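Local atomic coordinates of major capsid protein (PDB entry 5TIP), a protein that self-assembles as trimers into the icosahedral capsid of a large chlorovirus and carries N-linked glycans. Residues T83-A88 with G300-Y305; N266-Y271 with L410-I415; Y274-N279 with A404-L409; L309-S314 with K383-D388. All blocks are in the same frame, centred on the assembly; numbering follows the deposited sequence.

Interaction 1 (T83-A88 with G300-Y305); sequences TTYYPA and GNTGTY. With BGC (beta-D-glucopyranose), chain F.
Two surface loops, one from each jelly-roll half of this double jelly-roll capsid protein, meet where Tyr85 lies against Gly300, Thr302 and Gly303, beside the N-glycosylated Asn301. The Tyr85 ring lies between two neighbours. Thr302 CB stands 3.5 Å from the ring centroid and only 1° off the normal, a CH-pi contact over the middle of one face, while the ring of Tyr86 brings its CD2 over the opposite face. With chi1 at -170°, the Tyr85 ring swings away from its own backbone N and toward the second loop. Thr302 OG1 sits over the inner end of the ring, 3.6 Å from Tyr85 CG. Gly300 O lies at the ring edge, 4.0 Å from Tyr85 CD1. Further back, Gly300 CA makes a CA-H...O contact of 3.3 Å with Thr84 O. Asn301 turns the other way, its ND2 joined covalently to C1 of a glucose, and Asp298 bonds both this nitrogen and the sugar. No hydrogen bond links the two segments, so the junction between the jelly rolls rests here on ring-face and C-H contacts, while Thr302 OG1 and Gly300 O, the polar atoms beside the ring, have their hydrogen-bond partners in Tyr299 O and Arg129.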
loop_
_atom_site.group_PDB
_atom_site.type_symbol
_atom_site.label_atom_id
_atom_site.label_comp_id
_atom_site.label_asym_id
_atom_site.label_seq_id
_atom_site.Cartn_x
_atom_site.Cartn_y
_atom_site.Cartn_z
ATOM N N THR A 83 -12.323 23.334 9.183
ATOM C CA THR A 83 -11.845 24.703 9.048
ATOM C C THR A 83 -10.325 24.797 9.015
ATOM O O THR A 83 -9.784 25.907 8.995
ATOM C CB THR A 83 -12.398 25.570 10.180
ATOM O OG1 THR A 83 -12.018 25.009 11.443
ATOM C CG2 THR A 83 -13.914 25.649 10.096
ATOM N N THR A 84 -9.623 23.667 9.006
ATOM C CA THR A 84 -8.173 23.650 8.890
ATOM C C THR A 84 -7.771 22.707 7.767
ATOM O O THR A 84 -8.489 21.756 7.445
ATOM C CB THR A 84 -7.494 23.213 10.197
ATOM O OG1 THR A 84 -7.974 21.918 10.579
ATOM C CG2 THR A 84 -7.783 24.206 11.313
ATOM N N TYR A 85 -6.611 22.980 7.169
ATOM C CA TYR A 85 -6.069 22.141 6.099
ATOM C C TYR A 85 -4.557 22.073 6.286
ATOM O O TYR A 85 -3.834 22.979 5.859
ATOM C CB TYR A 85 -6.436 22.687 4.724
ATOM C CG TYR A 85 -6.116 21.747 3.583
ATOM C CD1 TYR A 85 -6.798 20.545 3.440
ATOM C CD2 TYR A 85 -5.144 22.063 2.644
ATOM C CE1 TYR A 85 -6.516 19.682 2.399
ATOM C CE2 TYR A 85 -4.854 21.203 1.597
ATOM C CZ TYR A 85 -5.545 20.016 1.480
ATOM O OH TYR A 85 -5.264 19.155 0.443
ATOM N N TYR A 86 -4.091 20.995 6.913
ATOM C CA TYR A 86 -2.677 20.781 7.202
ATOM C C TYR A 86 -2.031 22.004 7.862
ATOM O O TYR A 86 -1.062 22.558 7.336
ATOM C CB TYR A 86 -1.924 20.394 5.936
ATOM C CG TYR A 86 -2.352 19.068 5.344
ATOM C CD1 TYR A 86 -1.740 17.885 5.731
ATOM C CD2 TYR A 86 -3.370 18.999 4.403
ATOM C CE1 TYR A 86 -2.128 16.669 5.196
ATOM C CE2 TYR A 86 -3.767 17.788 3.862
ATOM C CZ TYR A 86 -3.142 16.626 4.262
ATOM O OH TYR A 86 -3.532 15.417 3.726
ATOM N N PRO A 87 -2.543 22.444 9.016
ATOM C CA PRO A 87 -2.009 23.681 9.610
ATOM C C PRO A 87 -0.580 23.541 10.106
ATOM O O PRO A 87 0.206 24.488 9.984
ATOM C CB PRO A 87 -2.990 23.964 10.756
ATOM C CG PRO A 87 -3.513 22.625 11.130
ATOM C CD PRO A 87 -3.608 21.853 9.846
ATOM N N ALA A 88 -0.218 22.383 10.660
ATOM C CA ALA A 88 1.152 22.183 11.119
ATOM C C ALA A 88 2.131 22.136 9.956
ATOM O O ALA A 88 3.286 22.554 10.100
ATOM C CB ALA A 88 1.250 20.901 11.939
ATOM N N GLY A 300 -11.254 22.017 5.139
ATOM C CA GLY A 300 -10.873 20.655 5.462
ATOM C C GLY A 300 -10.833 19.735 4.262
ATOM O O GLY A 300 -10.175 18.690 4.312
ATOM N N ASN A 301 -11.511 20.106 3.178
ATOM C CA ASN A 301 -11.569 19.288 1.974
ATOM C C ASN A 301 -11.069 20.088 0.777
ATOM O O ASN A 301 -11.694 20.088 -0.289
ATOM C CB ASN A 301 -12.999 18.785 1.751
ATOM C CG ASN A 301 -13.549 18.035 2.958
ATOM O OD1 ASN A 301 -12.917 17.108 3.463
ATOM N ND2 ASN A 301 -14.731 18.437 3.425
ATOM N N THR A 302 -9.939 20.779 0.954
ATOM C CA THR A 302 -9.414 21.652 -0.092
ATOM C C THR A 302 -8.993 20.860 -1.324
ATOM O O THR A 302 -9.196 21.312 -2.458
ATOM C CB THR A 302 -8.237 22.463 0.453
ATOM O OG1 THR A 302 -8.691 23.305 1.520
ATOM C CG2 THR A 302 -7.625 23.328 -0.632
ATOM N N GLY A 303 -8.423 19.676 -1.128
ATOM C CA GLY A 303 -8.016 18.867 -2.254
ATOM C C GLY A 303 -9.193 18.217 -2.956
ATOM O O GLY A 303 -10.309 18.144 -2.440
ATOM N N THR A 304 -8.933 17.747 -4.174
ATOM C CA THR A 304 -9.948 17.057 -4.957
ATOM C C THR A 304 -9.259 16.180 -5.991
ATOM O O THR A 304 -8.091 16.387 -6.330
ATOM C CB THR A 304 -10.903 18.038 -5.650
ATOM O OG1 THR A 304 -11.983 17.312 -6.247
ATOM C CG2 THR A 304 -10.173 18.810 -6.737
ATOM N N TYR A 305 -10.004 15.195 -6.485
ATOM C CA TYR A 305 -9.561 14.357 -7.589
ATOM C C TYR A 305 -10.270 14.695 -8.889
ATOM O O TYR A 305 -10.021 14.044 -9.909
ATOM C CB TYR A 305 -9.763 12.875 -7.251
ATOM C CG TYR A 305 -8.895 12.393 -6.112
ATOM C CD1 TYR A 305 -7.524 12.254 -6.274
ATOM C CD2 TYR A 305 -9.444 12.074 -4.878
ATOM C CE1 TYR A 305 -6.721 11.816 -5.239
ATOM C CE2 TYR A 305 -8.648 11.632 -3.837
ATOM C CZ TYR A 305 -7.287 11.506 -4.024
ATOM O OH TYR A 305 -6.484 11.068 -2.995
HETATM C C2 BGC F . -16.114 18.633 5.381
HETATM C C3 BGC F . -16.727 17.912 6.586
HETATM C C4 BGC F . -17.161 16.504 6.206
HETATM C C5 BGC F . -16.028 15.768 5.510
HETATM C C6 BGC F . -16.496 14.396 5.051
HETATM C C1 BGC F . -15.081 17.773 4.674
HETATM O O2 BGC F . -15.444 19.824 5.771
HETATM O O3 BGC F . -17.872 18.627 7.057
HETATM O O4 BGC F . -17.599 15.795 7.362
HETATM O O5 BGC F . -15.609 16.492 4.360
HETATM O O6 BGC F . -17.661 14.546 4.236
#

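Interaction 2 (N266-Y271 with L410-I415); sequences NNPTNY and LTALNI
Asn266 and Ala412 form an antiparallel hydrogen-bonded pair at the end of a sheet in the second jelly roll, where strand 257-266 runs out beside the start of strand 412-426. Asn266 N gives a nearly straight bond to Ala412 O (2.8 Å, 175°), and Ala412 N returns one to Asn266 O at 3.0 Å. Both side chains lie on the same face of the sheet, with Asn266 OD1 4.1 Å from Ala412 CB. Beyond this pair the chain leaves the sheet through a type I turn, Asn267 to Asn270, and Leu410 packs against its first residue: CD2 comes to 3.4 Å from Asn267 N and also meets Asn267 CB. Pro268 crosses Thr411 at about a right angle, its CD 3.8 Å from Thr411 OG1. In the next shell, Gln273 ties the turn down, its carbonyl receiving Asn266 ND2 and its OE1 receiving the ND2 groups of Asn267 and Asn270. Asn414 ND2 approaches Asn266 CB but bonds to Asn264, while its OD1 bonds to Ser235 on the adjacent strand. Asn266 chi1 (161°) turns the amide toward the end of the turn, where ND2 also donates a hydrogen bond to Asn270 O at 3.3 Å, the acceptor lying 7° out of the amide plane.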
loop_
_atom_site.group_PDB
_atom_site.type_symbol
_atom_site.label_atom_id
_atom_site.label_comp_id
_atom_site.label_asym_id
_atom_site.label_seq_id
_atom_site.Cartn_x
_atom_site.Cartn_y
_atom_site.Cartn_z
ATOM N N ASN A 266 -1.558 27.270 -7.990
ATOM C CA ASN A 266 -2.109 27.515 -6.666
ATOM C C ASN A 266 -2.714 28.909 -6.578
ATOM O O ASN A 266 -2.159 29.873 -7.111
ATOM C CB ASN A 266 -1.025 27.356 -5.593
ATOM C CG ASN A 266 -1.394 28.027 -4.287
ATOM O OD1 ASN A 266 -0.820 29.054 -3.925
ATOM N ND2 ASN A 266 -2.356 27.454 -3.574
ATOM N N ASN A 267 -3.858 29.005 -5.901
ATOM C CA ASN A 267 -4.422 30.295 -5.527
ATOM C C ASN A 267 -3.741 30.731 -4.236
ATOM O O ASN A 267 -4.004 30.154 -3.174
ATOM C CB ASN A 267 -5.938 30.207 -5.349
ATOM C CG ASN A 267 -6.557 31.526 -4.918
ATOM O OD1 ASN A 267 -5.943 32.586 -5.040
ATOM N ND2 ASN A 267 -7.781 31.464 -4.408
ATOM N N PRO A 268 -2.869 31.741 -4.284
ATOM C CA PRO A 268 -2.059 32.078 -3.099
ATOM C C PRO A 268 -2.876 32.458 -1.875
ATOM O O PRO A 268 -2.322 32.473 -0.768
ATOM C CB PRO A 268 -1.201 33.255 -3.580
ATOM C CG PRO A 268 -1.953 33.828 -4.741
ATOM C CD PRO A 268 -2.632 32.668 -5.403
ATOM N N THR A 269 -4.166 32.754 -2.036
ATOM C CA THR A 269 -4.991 33.119 -0.890
ATOM C C THR A 269 -5.215 31.930 0.039
ATOM O O THR A 269 -5.231 32.089 1.265
ATOM C CB THR A 269 -6.328 33.687 -1.368
ATOM O OG1 THR A 269 -6.089 34.792 -2.247
ATOM C CG2 THR A 269 -7.163 34.162 -0.187
ATOM N N ASN A 270 -5.372 30.730 -0.519
ATOM C CA ASN A 270 -5.728 29.545 0.250
ATOM C C ASN A 270 -4.629 28.500 0.132
ATOM O O ASN A 270 -4.188 28.175 -0.975
ATOM C CB ASN A 270 -7.060 28.964 -0.223
ATOM C CG ASN A 270 -8.198 29.955 -0.106
ATOM O OD1 ASN A 270 -8.426 30.531 0.958
ATOM N ND2 ASN A 270 -8.913 30.168 -1.203
ATOM N N TYR A 271 -4.201 27.973 1.276
ATOM C CA TYR A 271 -3.108 27.012 1.307
ATOM C C TYR A 271 -3.539 25.693 0.683
ATOM O O TYR A 271 -4.616 25.171 0.985
ATOM C CB TYR A 271 -2.643 26.786 2.744
ATOM C CG TYR A 271 -1.495 25.812 2.870
ATOM C CD1 TYR A 271 -0.205 26.183 2.515
ATOM C CD2 TYR A 271 -1.697 24.525 3.351
ATOM C CE1 TYR A 271 0.852 25.298 2.630
ATOM C CE2 TYR A 271 -0.646 23.634 3.471
ATOM C CZ TYR A 271 0.625 24.027 3.109
ATOM O OH TYR A 271 1.675 23.147 3.224
ATOM N N LEU A 410 -6.040 30.823 -9.760
ATOM C CA LEU A 410 -4.854 29.972 -9.693
ATOM C C LEU A 410 -3.725 30.640 -10.480
ATOM O O LEU A 410 -3.380 30.255 -11.600
ATOM C CB LEU A 410 -5.167 28.584 -10.233
ATOM C CG LEU A 410 -6.336 27.835 -9.587
ATOM C CD1 LEU A 410 -6.594 26.523 -10.311
ATOM C CD2 LEU A 410 -6.077 27.592 -8.109
ATOM N N THR A 411 -3.135 31.663 -9.863
ATOM C CA THR A 411 -2.160 32.510 -10.536
ATOM C C THR A 411 -0.723 32.246 -10.106
ATOM O O THR A 411 0.198 32.809 -10.707
ATOM C CB THR A 411 -2.487 33.987 -10.295
ATOM O OG1 THR A 411 -2.576 34.230 -8.886
ATOM C CG2 THR A 411 -3.811 34.350 -10.949
ATOM N N ALA A 412 -0.508 31.416 -9.089
ATOM C CA ALA A 412 0.831 31.090 -8.611
ATOM C C ALA A 412 1.228 29.730 -9.173
ATOM O O ALA A 412 0.662 28.702 -8.786
ATOM C CB ALA A 412 0.883 31.096 -7.085
ATOM N N LEU A 413 2.196 29.728 -10.086
ATOM C CA LEU A 413 2.722 28.504 -10.681
ATOM C C LEU A 413 4.026 28.150 -9.975
ATOM O O LEU A 413 5.026 28.863 -10.110
ATOM C CB LEU A 413 2.935 28.675 -12.184
ATOM C CG LEU A 413 3.739 27.582 -12.894
ATOM C CD1 LEU A 413 3.063 26.228 -12.740
ATOM C CD2 LEU A 413 3.933 27.918 -14.366
ATOM N N ASN A 414 4.011 27.056 -9.221
ATOM C CA ASN A 414 5.185 26.575 -8.504
ATOM C C ASN A 414 5.753 25.372 -9.245
ATOM O O ASN A 414 5.070 24.355 -9.392
ATOM C CB ASN A 414 4.829 26.195 -7.067
ATOM C CG ASN A 414 4.176 27.330 -6.307
ATOM O OD1 ASN A 414 4.846 28.257 -5.856
ATOM N ND2 ASN A 414 2.859 27.258 -6.157
ATOM N N ILE A 415 6.995 25.486 -9.706
ATOM C CA ILE A 415 7.666 24.418 -10.437
ATOM C C ILE A 415 8.826 23.921 -9.588
ATOM O O ILE A 415 9.688 24.709 -9.179
ATOM C CB ILE A 415 8.151 24.889 -11.816
ATOM C CG1 ILE A 415 6.998 25.516 -12.598
ATOM C CG2 ILE A 415 8.748 23.728 -12.595
ATOM C CD1 ILE A 415 7.411 26.103 -13.925
#

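Interaction 3 (Y274-N279 with A404-L409); sequences YTALAN and ANTATL. With BGC (beta-D-glucopyranose), chain H; BGC (beta-D-glucopyranose), chain E.
Ala276 CB sits over the first turn of the 3-10 segment 405-409, touching Ala407 CB at 3.8 Å. On the same methyl, Ala276 CB lies 4.1 Å from Ala404 CB. It also comes within 3.6 Å of Ala407 N, a backbone nitrogen already committed to Ala404 O. Beside it, Thr406 OG1 donates to Leu277 O, arriving in the carbonyl plane on a lone pair with a C=O...donor angle of 136°; the 2.5 Å between them is so short that it may partly reflect coordinate error. The hydroxyl lies between the backbone N and carbonyl carbon of its own residue (chi1 58°), which aims it at the loop, while Thr406 CG2 follows alongside at 3.6 Å from Leu277 O. This buried patch joins two loops of the second jelly roll, the long excursion after strand 257-266 and the short link between strands 402-404 and 412-426. Both loops bear N-linked glycans. Asn405, whose CB points away from the loop 274-279, is joined covalently through ND2 to C1 of one glucose; three residues beyond Ala276, Asn279 carries another in the same way. Asn279 OD1 is held by Gly288 N, and Ala389 lies against the side chains of both Asn405 and Thr406. Within the 3-10 turn, Thr408 OG1 donates to Asn405 O at 3.3 Å.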
loop_
_atom_site.group_PDB
_atom_site.type_symbol
_atom_site.label_atom_id
_atom_site.label_comp_id
_atom_site.label_asym_id
_atom_site.label_seq_id
_atom_site.Cartn_x
_atom_site.Cartn_y
_atom_site.Cartn_z
ATOM N N TYR A 274 -5.173 23.840 -5.175
ATOM C CA TYR A 274 -4.619 23.632 -6.503
ATOM C C TYR A 274 -5.690 23.534 -7.578
ATOM O O TYR A 274 -5.354 23.386 -8.758
ATOM C CB TYR A 274 -3.755 22.366 -6.522
ATOM C CG TYR A 274 -2.574 22.410 -5.578
ATOM C CD1 TYR A 274 -1.859 23.584 -5.380
ATOM C CD2 TYR A 274 -2.172 21.276 -4.886
ATOM C CE1 TYR A 274 -0.780 23.626 -4.520
ATOM C CE2 TYR A 274 -1.093 21.307 -4.026
ATOM C CZ TYR A 274 -0.401 22.484 -3.846
ATOM O OH TYR A 274 0.675 22.520 -2.991
ATOM N N THR A 275 -6.964 23.609 -7.205
ATOM C CA THR A 275 -8.065 23.498 -8.146
ATOM C C THR A 275 -9.049 24.632 -7.902
ATOM O O THR A 275 -8.958 25.366 -6.915
ATOM C CB THR A 275 -8.770 22.141 -8.027
ATOM O OG1 THR A 275 -9.115 21.904 -6.656
ATOM C CG2 THR A 275 -7.862 21.024 -8.519
ATOM N N ALA A 276 -10.000 24.768 -8.819
ATOM C CA ALA A 276 -10.998 25.821 -8.725
ATOM C C ALA A 276 -12.097 25.446 -7.739
ATOM O O ALA A 276 -12.433 24.271 -7.560
ATOM C CB ALA A 276 -11.605 26.105 -10.097
ATOM N N LEU A 277 -12.654 26.463 -7.088
ATOM C CA LEU A 277 -13.783 26.255 -6.194
ATOM C C LEU A 277 -15.078 26.214 -6.993
ATOM O O LEU A 277 -15.251 26.964 -7.959
ATOM C CB LEU A 277 -13.848 27.363 -5.142
ATOM C CG LEU A 277 -12.585 27.615 -4.316
ATOM C CD1 LEU A 277 -12.805 28.742 -3.317
ATOM C CD2 LEU A 277 -12.143 26.347 -3.606
ATOM N N ALA A 278 -15.989 25.333 -6.586
ATOM C CA ALA A 278 -17.247 25.156 -7.296
ATOM C C ALA A 278 -18.319 24.710 -6.313
ATOM O O ALA A 278 -18.025 24.241 -5.212
ATOM C CB ALA A 278 -17.116 24.142 -8.439
ATOM N N ASN A 279 -19.572 24.858 -6.733
ATOM C CA ASN A 279 -20.731 24.518 -5.906
ATOM C C ASN A 279 -21.088 23.038 -6.031
ATOM O O ASN A 279 -22.219 22.664 -6.335
ATOM C CB ASN A 279 -21.904 25.415 -6.288
ATOM C CG ASN A 279 -23.050 25.370 -5.287
ATOM O OD1 ASN A 279 -23.008 24.656 -4.284
ATOM N ND2 ASN A 279 -24.070 26.185 -5.548
ATOM N N ALA A 404 -14.143 25.675 -14.323
ATOM C CA ALA A 404 -14.943 26.695 -13.658
ATOM C C ALA A 404 -14.294 28.068 -13.785
ATOM O O ALA A 404 -13.070 28.198 -13.854
ATOM C CB ALA A 404 -15.137 26.345 -12.184
ATOM N N ASN A 405 -15.138 29.103 -13.810
ATOM C CA ASN A 405 -14.637 30.465 -13.949
ATOM C C ASN A 405 -13.809 30.902 -12.749
ATOM O O ASN A 405 -13.063 31.882 -12.845
ATOM C CB ASN A 405 -15.792 31.444 -14.152
ATOM C CG ASN A 405 -16.598 31.666 -12.889
ATOM O OD1 ASN A 405 -16.796 30.757 -12.087
ATOM N ND2 ASN A 405 -17.031 32.905 -12.690
ATOM N N THR A 406 -13.920 30.200 -11.621
ATOM C CA THR A 406 -13.123 30.533 -10.450
ATOM C C THR A 406 -11.676 30.083 -10.580
ATOM O O THR A 406 -10.874 30.376 -9.688
ATOM C CB THR A 406 -13.734 29.900 -9.196
ATOM O OG1 THR A 406 -13.814 28.480 -9.372
ATOM C CG2 THR A 406 -15.125 30.454 -8.938
ATOM N N ALA A 407 -11.327 29.389 -11.663
ATOM C CA ALA A 407 -9.963 28.929 -11.875
ATOM C C ALA A 407 -8.999 30.065 -12.180
ATOM O O ALA A 407 -7.783 29.847 -12.139
ATOM C CB ALA A 407 -9.925 27.907 -13.011
ATOM N N THR A 408 -9.505 31.261 -12.485
ATOM C CA THR A 408 -8.641 32.400 -12.764
ATOM C C THR A 408 -7.864 32.863 -11.539
ATOM O O THR A 408 -6.942 33.671 -11.685
ATOM C CB THR A 408 -9.463 33.561 -13.323
ATOM O OG1 THR A 408 -10.525 33.877 -12.415
ATOM C CG2 THR A 408 -10.047 33.187 -14.677
ATOM N N LEU A 409 -8.208 32.378 -10.347
ATOM C CA LEU A 409 -7.464 32.726 -9.145
ATOM C C LEU A 409 -6.209 31.883 -8.966
ATOM O O LEU A 409 -5.386 32.202 -8.100
ATOM C CB LEU A 409 -8.357 32.580 -7.912
ATOM C CG LEU A 409 -9.599 33.469 -7.834
ATOM C CD1 LEU A 409 -10.291 33.301 -6.492
ATOM C CD2 LEU A 409 -9.226 34.924 -8.062
HETATM C C2 BGC H . -17.324 34.560 -11.064
HETATM C C3 BGC H . -18.176 35.073 -9.906
HETATM C C4 BGC H . -19.639 34.751 -10.144
HETATM C C5 BGC H . -19.837 33.303 -10.562
HETATM C C6 BGC H . -21.300 33.041 -10.899
HETATM C C1 BGC H . -17.660 33.103 -11.397
HETATM O O2 BGC H . -15.939 34.658 -10.713
HETATM O O3 BGC H . -18.073 36.499 -9.785
HETATM O O4 BGC H . -20.379 35.000 -8.943
HETATM O O5 BGC H . -19.037 32.968 -11.683
HETATM O O6 BGC H . -21.688 33.858 -12.010
HETATM C C2 BGC E . -26.172 27.135 -5.177
HETATM C C3 BGC E . -27.586 26.972 -4.643
HETATM C C4 BGC E . -28.117 25.608 -5.058
HETATM C C5 BGC E . -27.154 24.495 -4.661
HETATM C C6 BGC E . -27.663 23.154 -5.176
HETATM C C1 BGC E . -25.277 25.973 -4.763
HETATM O O2 BGC E . -25.622 28.361 -4.693
HETATM O O3 BGC E . -28.423 27.966 -5.235
HETATM O O4 BGC E . -29.397 25.380 -4.457
HETATM O O5 BGC E . -25.848 24.736 -5.189
HETATM O O6 BGC E . -26.731 22.122 -4.838
#

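Interaction 4 (L309-S314 with K383-D388); sequences LAVLDS and KTCSID. With BGC (beta-D-glucopyranose), chain G.
Lys383 lays its whole side chain along the backbone of Ala310, Val311 and Leu312, near the point where strands 312-319 and 376-387 of the second jelly roll separate. Its backbone N opens the contact with an almost straight bond to Val311 O (2.9 Å, 177°). From there CB passes the same carbonyl oxygen, and CG lies 3.4 Å from Val311 O and 3.7 Å from Asp313 CB. Extended beyond CG, the chain brings CD to 3.5 Å from Ala310 O and CE to 3.4 Å from Leu312 O. At the tip, Lys383 NZ makes a weak hydrogen bond of 3.4 Å to Ala310 O, its stronger partner being the carboxylate of Glu307 in a salt bridge. Asp313 takes no part in this charge pairing: its OD1 remains 6.1 Å from Lys383 NZ, and OD2 bonds to Gln245. A classic beta bulge sets Asp313 and Ser314 together opposite Thr381. Farther along, Val311 CG2 touches Cys385 SG. An inverse gamma turn centred on Cys385 lies in the strand end that leads on to Asp388, whose backbone N donates to O6 of a glucose at 3.0 Å. With Glu307 as its salt-bridge partner and Ala310 O as a weak second acceptor, the ammonium of this buried lysine is probably charged, while the methylenes before it pass the carbonyls of Val311 and Leu312.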
loop_
_atom_site.group_PDB
_atom_site.type_symbol
_atom_site.label_atom_id
_atom_site.label_comp_id
_atom_site.label_asym_id
_atom_site.label_seq_id
_atom_site.Cartn_x
_atom_site.Cartn_y
_atom_site.Cartn_z
ATOM N N LEU A 309 -11.990 20.436 -12.370
ATOM C CA LEU A 309 -11.649 21.638 -11.623
ATOM C C LEU A 309 -10.182 22.035 -11.753
ATOM O O LEU A 309 -9.782 23.057 -11.187
ATOM C CB LEU A 309 -12.008 21.462 -10.143
ATOM C CG LEU A 309 -13.473 21.142 -9.836
ATOM C CD1 LEU A 309 -13.687 20.982 -8.340
ATOM C CD2 LEU A 309 -14.383 22.226 -10.392
ATOM N N ALA A 310 -9.373 21.258 -12.471
ATOM C CA ALA A 310 -8.000 21.650 -12.752
ATOM C C ALA A 310 -7.962 22.616 -13.933
ATOM O O ALA A 310 -8.892 22.685 -14.741
ATOM C CB ALA A 310 -7.136 20.421 -13.032
ATOM N N VAL A 311 -6.867 23.369 -14.034
ATOM C CA VAL A 311 -6.841 24.499 -14.959
ATOM C C VAL A 311 -6.024 24.186 -16.209
ATOM O O VAL A 311 -6.280 24.741 -17.284
ATOM C CB VAL A 311 -6.317 25.762 -14.249
ATOM C CG1 VAL A 311 -4.841 25.628 -13.901
ATOM C CG2 VAL A 311 -6.586 27.008 -15.084
ATOM N N LEU A 312 -5.041 23.296 -16.087
ATOM C CA LEU A 312 -4.126 23.027 -17.190
ATOM C C LEU A 312 -4.797 22.133 -18.228
ATOM O O LEU A 312 -5.292 21.051 -17.901
ATOM C CB LEU A 312 -2.842 22.378 -16.675
ATOM C CG LEU A 312 -1.760 22.145 -17.734
ATOM C CD1 LEU A 312 -1.338 23.454 -18.392
ATOM C CD2 LEU A 312 -0.554 21.425 -17.144
ATOM N N ASP A 313 -4.820 22.595 -19.478
ATOM C CA ASP A 313 -5.388 21.809 -20.570
ATOM C C ASP A 313 -4.359 20.884 -21.208
ATOM O O ASP A 313 -4.615 19.687 -21.364
ATOM C CB ASP A 313 -5.987 22.727 -21.640
ATOM C CG ASP A 313 -6.520 21.954 -22.829
ATOM O OD1 ASP A 313 -7.278 20.985 -22.614
ATOM O OD2 ASP A 313 -6.180 22.310 -23.976
ATOM N N SER A 314 -3.203 21.420 -21.592
ATOM C CA SER A 314 -2.158 20.615 -22.204
ATOM C C SER A 314 -0.804 21.209 -21.849
ATOM O O SER A 314 -0.706 22.358 -21.412
ATOM C CB SER A 314 -2.332 20.533 -23.726
ATOM O OG SER A 314 -2.223 21.812 -24.326
ATOM N N LYS A 383 -7.215 25.706 -19.879
ATOM C CA LYS A 383 -8.597 25.530 -20.282
ATOM C C LYS A 383 -9.314 26.875 -20.310
ATOM O O LYS A 383 -8.849 27.872 -19.750
ATOM C CB LYS A 383 -9.318 24.574 -19.332
ATOM C CG LYS A 383 -8.674 23.204 -19.214
ATOM C CD LYS A 383 -9.413 22.352 -18.198
ATOM C CE LYS A 383 -8.737 21.006 -18.003
ATOM N NZ LYS A 383 -9.418 20.207 -16.947
ATOM N N THR A 384 -10.464 26.896 -20.975
ATOM C CA THR A 384 -11.316 28.079 -20.974
ATOM C C THR A 384 -12.155 28.058 -19.703
ATOM O O THR A 384 -13.051 27.221 -19.555
ATOM C CB THR A 384 -12.200 28.110 -22.217
ATOM O OG1 THR A 384 -11.379 28.109 -23.390
ATOM C CG2 THR A 384 -13.066 29.357 -22.218
ATOM N N CYS A 385 -11.863 28.976 -18.781
ATOM C CA CYS A 385 -12.552 29.033 -17.493
ATOM C C CYS A 385 -13.920 29.693 -17.682
ATOM O O CYS A 385 -14.201 30.790 -17.195
ATOM C CB CYS A 385 -11.703 29.779 -16.475
ATOM S SG CYS A 385 -9.979 29.249 -16.443
ATOM N N SER A 386 -14.787 28.988 -18.408
ATOM C CA SER A 386 -16.077 29.528 -18.810
ATOM C C SER A 386 -17.261 28.884 -18.105
ATOM O O SER A 386 -18.391 29.350 -18.288
ATOM C CB SER A 386 -16.259 29.380 -20.327
ATOM O OG SER A 386 -16.169 28.021 -20.717
ATOM N N ILE A 387 -17.045 27.842 -17.307
ATOM C CA ILE A 387 -18.143 27.153 -16.638
ATOM C C ILE A 387 -18.586 27.952 -15.423
ATOM O O ILE A 387 -17.759 28.501 -14.685
ATOM C CB ILE A 387 -17.729 25.730 -16.231
ATOM C CG1 ILE A 387 -17.194 24.952 -17.431
ATOM C CG2 ILE A 387 -18.909 24.998 -15.607
ATOM C CD1 ILE A 387 -16.718 23.571 -17.056
ATOM N N ASP A 388 -19.899 28.029 -15.216
ATOM C CA ASP A 388 -20.429 28.671 -14.021
ATOM C C ASP A 388 -20.116 27.786 -12.827
ATOM O O ASP A 388 -20.628 26.671 -12.727
ATOM C CB ASP A 388 -21.937 28.890 -14.165
ATOM C CG ASP A 388 -22.567 29.554 -12.946
ATOM O OD1 ASP A 388 -21.856 29.854 -11.961
ATOM O OD2 ASP A 388 -23.795 29.777 -12.974
HETATM C C2 BGC G . -22.324 23.204 -19.442
HETATM C C3 BGC G . -23.252 24.199 -20.122
HETATM C C4 BGC G . -23.074 25.570 -19.489
HETATM C C5 BGC G . -21.609 25.984 -19.519
HETATM C C6 BGC G . -21.415 27.350 -18.871
HETATM C C1 BGC G . -20.888 23.714 -19.394
HETATM O O2 BGC G . -22.366 21.957 -20.144
HETATM O O3 BGC G . -24.604 23.783 -19.927
HETATM O O4 BGC G . -23.866 26.537 -20.188
HETATM O O5 BGC G . -20.818 25.021 -18.826
HETATM O O6 BGC G . -21.714 27.260 -17.475
#

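How the interactions relate
Interactions 2, 3 and 4 nest within one another along the second jelly roll: 4 lies inside the loop closed by 3, and 3 inside that closed by 2. Interactions 3 and 4 are the nearest pair, with centres about 8 Å apart, joined by probable backbone hydrogen bonds Asn405 N to Ile387 O (2.8 Å) and Ala276 N to Leu309 O (2.9 Å). Leu410 bridges outward from interaction 2, meeting Tyr274 O of interaction 3 and Val311 of interaction 4. Interaction 1 brings in the first jelly roll, Tyr85 CD2 lying 3.6 Å from Tyr271 O of interaction 2. Glucose is attached at interactions 1 and 3 and hydrogen-bonded at interaction 4.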